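Local coordinates for protein CdiI toxin (Salmonella enterica subsp. enterica serovar Rubislaw str. ATCC 10717, PDB 4ZQU) that neutralises its cognate CdiA toxin as the immunity protein of a contact-dependent growth inhibition system, protecting the cell that makes it, at residues D95-V98 with K99-V103. Sequence-based numbering, arbitrary orientation.
Sequences DEWV and KKLMV
Glu96 OE2 is gripped twice: Lys99 NZ forms a salt bridge to it at 3.2 Å, reaching its syn side 26° out of the carboxylate plane, and a water donates to it while accepting from the same ammonium. A bend at chi3 (-61°) turns the end of the lysine chain back toward the carboxylate, and the two side chains run alongside each other in the same direction. Lys100 NZ, 4.1 Å from Glu96 OE1, probably adds electrostatic stabilisation. The i to i+3 salt bridge, with the second lysine near by at i+4, suits the more exposed flank of the amphipathic helix 87-105. Its buried side is shared between the antiparallel sheet and helix 110-115. Toward the sheet, the CD1 methyl of Leu101 sits over one face of the Trp97 indole in a CH-pi contact, 3.6 Å from the six-membered ring centroid, while Val98 CG2 lies at the ring edge. Trp97 combines a broad apolar surface against Leu32 of strand 30-41 with an NE1 that donates to Asp22. Leu101, branched and apolar, also meets Leu40. One turn apart, Val98 CG1 and the flexible Met102 CE touch at 3.8 Å; both side chains pack against helix 110-115, where Val98, small and branched, meets Leu113 and Phe114.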
ATOM      1  N   ASP B  95       0.653  15.296  -1.355  1.00 36.28           N
ATOM      2  CA  ASP B  95       1.051  16.497  -0.631  1.00 38.72           C
ATOM      3  C   ASP B  95       0.051  17.626  -0.848  1.00 40.00           C
ATOM      4  O   ASP B  95      -0.179  18.442   0.046  1.00 42.20           O
ATOM      5  CB  ASP B  95       2.452  16.942  -1.056  1.00 40.08           C
ATOM      6  CG  ASP B  95       3.534  15.982  -0.597  1.00 40.28           C
ATOM      7  OD1 ASP B  95       3.328  15.289   0.423  1.00 39.55           O
ATOM      8  OD2 ASP B  95       4.595  15.924  -1.252  1.00 41.95           O
ATOM      9  N   GLU B  96      -0.541  17.669  -2.036  1.00 40.03           N
ATOM     10  CA  GLU B  96      -1.591  18.639  -2.326  1.00 39.67           C
ATOM     11  C   GLU B  96      -2.888  18.256  -1.629  1.00 36.26           C
ATOM     12  O   GLU B  96      -3.636  19.116  -1.165  1.00 37.72           O
ATOM     13  CB  GLU B  96      -1.813  18.761  -3.832  1.00 39.68           C
ATOM     14  CG  GLU B  96      -0.700  19.497  -4.542  1.00 44.48           C
ATOM     15  CD  GLU B  96      -0.474  20.882  -3.966  1.00 49.90           C
ATOM     16  OE1 GLU B  96      -1.465  21.534  -3.571  1.00 50.10           O
ATOM     17  OE2 GLU B  96       0.696  21.314  -3.903  1.00 53.84           O
ATOM     18  N   TRP B  97      -3.147  16.956  -1.560  1.00 32.78           N
ATOM     19  CA  TRP B  97      -4.305  16.448  -0.842  1.00 32.03           C
ATOM     20  C   TRP B  97      -4.212  16.830   0.628  1.00 36.45           C
ATOM     21  O   TRP B  97      -5.193  17.267   1.230  1.00 37.68           O
ATOM     22  CB  TRP B  97      -4.404  14.930  -0.997  1.00 29.34           C
ATOM     23  CG  TRP B  97      -5.546  14.324  -0.255  1.00 29.47           C
ATOM     24  CD1 TRP B  97      -6.814  14.133  -0.719  1.00 29.25           C
ATOM     25  CD2 TRP B  97      -5.526  13.818   1.084  1.00 29.69           C
ATOM     26  NE1 TRP B  97      -7.588  13.541   0.251  1.00 28.91           N
ATOM     27  CE2 TRP B  97      -6.821  13.338   1.367  1.00 29.03           C
ATOM     28  CE3 TRP B  97      -4.542  13.725   2.073  1.00 31.63           C
ATOM     29  CZ2 TRP B  97      -7.155  12.772   2.598  1.00 31.20           C
ATOM     30  CZ3 TRP B  97      -4.876  13.165   3.296  1.00 32.22           C
ATOM     31  CH2 TRP B  97      -6.171  12.695   3.547  1.00 31.92           C
ATOM     32  N   VAL B  98      -3.017  16.673   1.191  1.00 38.27           N
ATOM     33  CA  VAL B  98      -2.762  17.012   2.585  1.00 39.11           C
ATOM     34  C   VAL B  98      -2.863  18.516   2.810  1.00 43.80           C
ATOM     35  O   VAL B  98      -3.501  18.965   3.762  1.00 48.40           O
ATOM     36  CB  VAL B  98      -1.369  16.531   3.040  1.00 38.38           C
ATOM     37  CG1 VAL B  98      -1.041  17.071   4.425  1.00 40.57           C
ATOM     38  CG2 VAL B  98      -1.295  15.013   3.025  1.00 34.90           C
ATOM     39  N   LYS B  99      -2.235  19.285   1.924  1.00 43.89           N
ATOM     40  CA  LYS B  99      -2.188  20.736   2.059  1.00 46.69           C
ATOM     41  C   LYS B  99      -3.582  21.358   2.019  1.00 46.50           C
ATOM     42  O   LYS B  99      -3.888  22.247   2.812  1.00 48.56           O
ATOM     43  CB  LYS B  99      -1.311  21.349   0.964  1.00 49.28           C
ATOM     44  CG  LYS B  99      -1.143  22.859   1.076  1.00 52.83           C
ATOM     45  CD  LYS B  99      -0.442  23.442  -0.143  1.00 53.45           C
ATOM     46  CE  LYS B  99       0.952  22.861  -0.311  1.00 54.66           C
ATOM     47  NZ  LYS B  99       1.598  23.313  -1.574  1.00 56.38           N
ATOM     48  N   LYS B 100      -4.422  20.882   1.105  1.00 44.99           N
ATOM     49  CA  LYS B 100      -5.779  21.406   0.965  1.00 45.20           C
ATOM     50  C   LYS B 100      -6.609  21.221   2.234  1.00 47.00           C
ATOM     51  O   LYS B 100      -7.484  22.032   2.532  1.00 48.34           O
ATOM     52  CB  LYS B 100      -6.496  20.743  -0.214  1.00 42.36           C
ATOM     53  CG  LYS B 100      -6.126  21.317  -1.569  1.00 43.47           C
ATOM     54  CD  LYS B 100      -7.103  20.867  -2.644  1.00 42.33           C
ATOM     55  CE  LYS B 100      -6.786  21.512  -3.986  1.00 41.31           C
ATOM     56  NZ  LYS B 100      -5.426  21.146  -4.472  1.00 40.51           N
ATOM     57  N   LEU B 101      -6.334  20.155   2.978  1.00 47.11           N
ATOM     58  CA  LEU B 101      -7.078  19.863   4.197  1.00 48.75           C
ATOM     59  C   LEU B 101      -6.606  20.727   5.366  1.00 53.37           C
ATOM     60  O   LEU B 101      -7.412  21.172   6.185  1.00 55.09           O
ATOM     61  CB  LEU B 101      -6.955  18.380   4.554  1.00 46.51           C
ATOM     62  CG  LEU B 101      -7.594  17.380   3.585  1.00 43.98           C
ATOM     63  CD1 LEU B 101      -7.380  15.965   4.086  1.00 43.46           C
ATOM     64  CD2 LEU B 101      -9.079  17.659   3.391  1.00 42.83           C
ATOM     65  N   MET B 102      -5.299  20.961   5.443  1.00 54.65           N
ATOM     66  CA  MET B 102      -4.745  21.804   6.497  1.00 56.52           C
ATOM     67  C   MET B 102      -5.185  23.249   6.318  1.00 57.67           C
ATOM     68  O   MET B 102      -5.477  23.938   7.291  1.00 60.55           O
ATOM     69  CB  MET B 102      -3.218  21.722   6.517  1.00 57.64           C
ATOM     70  CG  MET B 102      -2.672  20.453   7.147  1.00 58.31           C
ATOM     71  SD  MET B 102      -0.881  20.506   7.344  1.00 55.14           S
ATOM     72  CE  MET B 102      -0.355  20.647   5.639  1.00 81.46           C
ATOM     73  N   VAL B 103      -5.231  23.701   5.071  1.00 57.17           N
ATOM     74  CA  VAL B 103      -5.632  25.069   4.767  1.00 59.82           C
ATOM     75  C   VAL B 103      -7.130  25.260   4.987  1.00 61.30           C
ATOM     76  O   VAL B 103      -7.565  26.273   5.537  1.00 64.27           O
ATOM     77  CB  VAL B 103      -5.269  25.452   3.320  1.00 59.01           C
ATOM     78  CG1 VAL B 103      -5.807  26.832   2.980  1.00 60.84           C
ATOM     79  CG2 VAL B 103      -3.762  25.406   3.125  1.00 59.28           C
TER
HETATM   80  O   HOH W   1       2.148  20.443  -2.004  1.00 46.84           O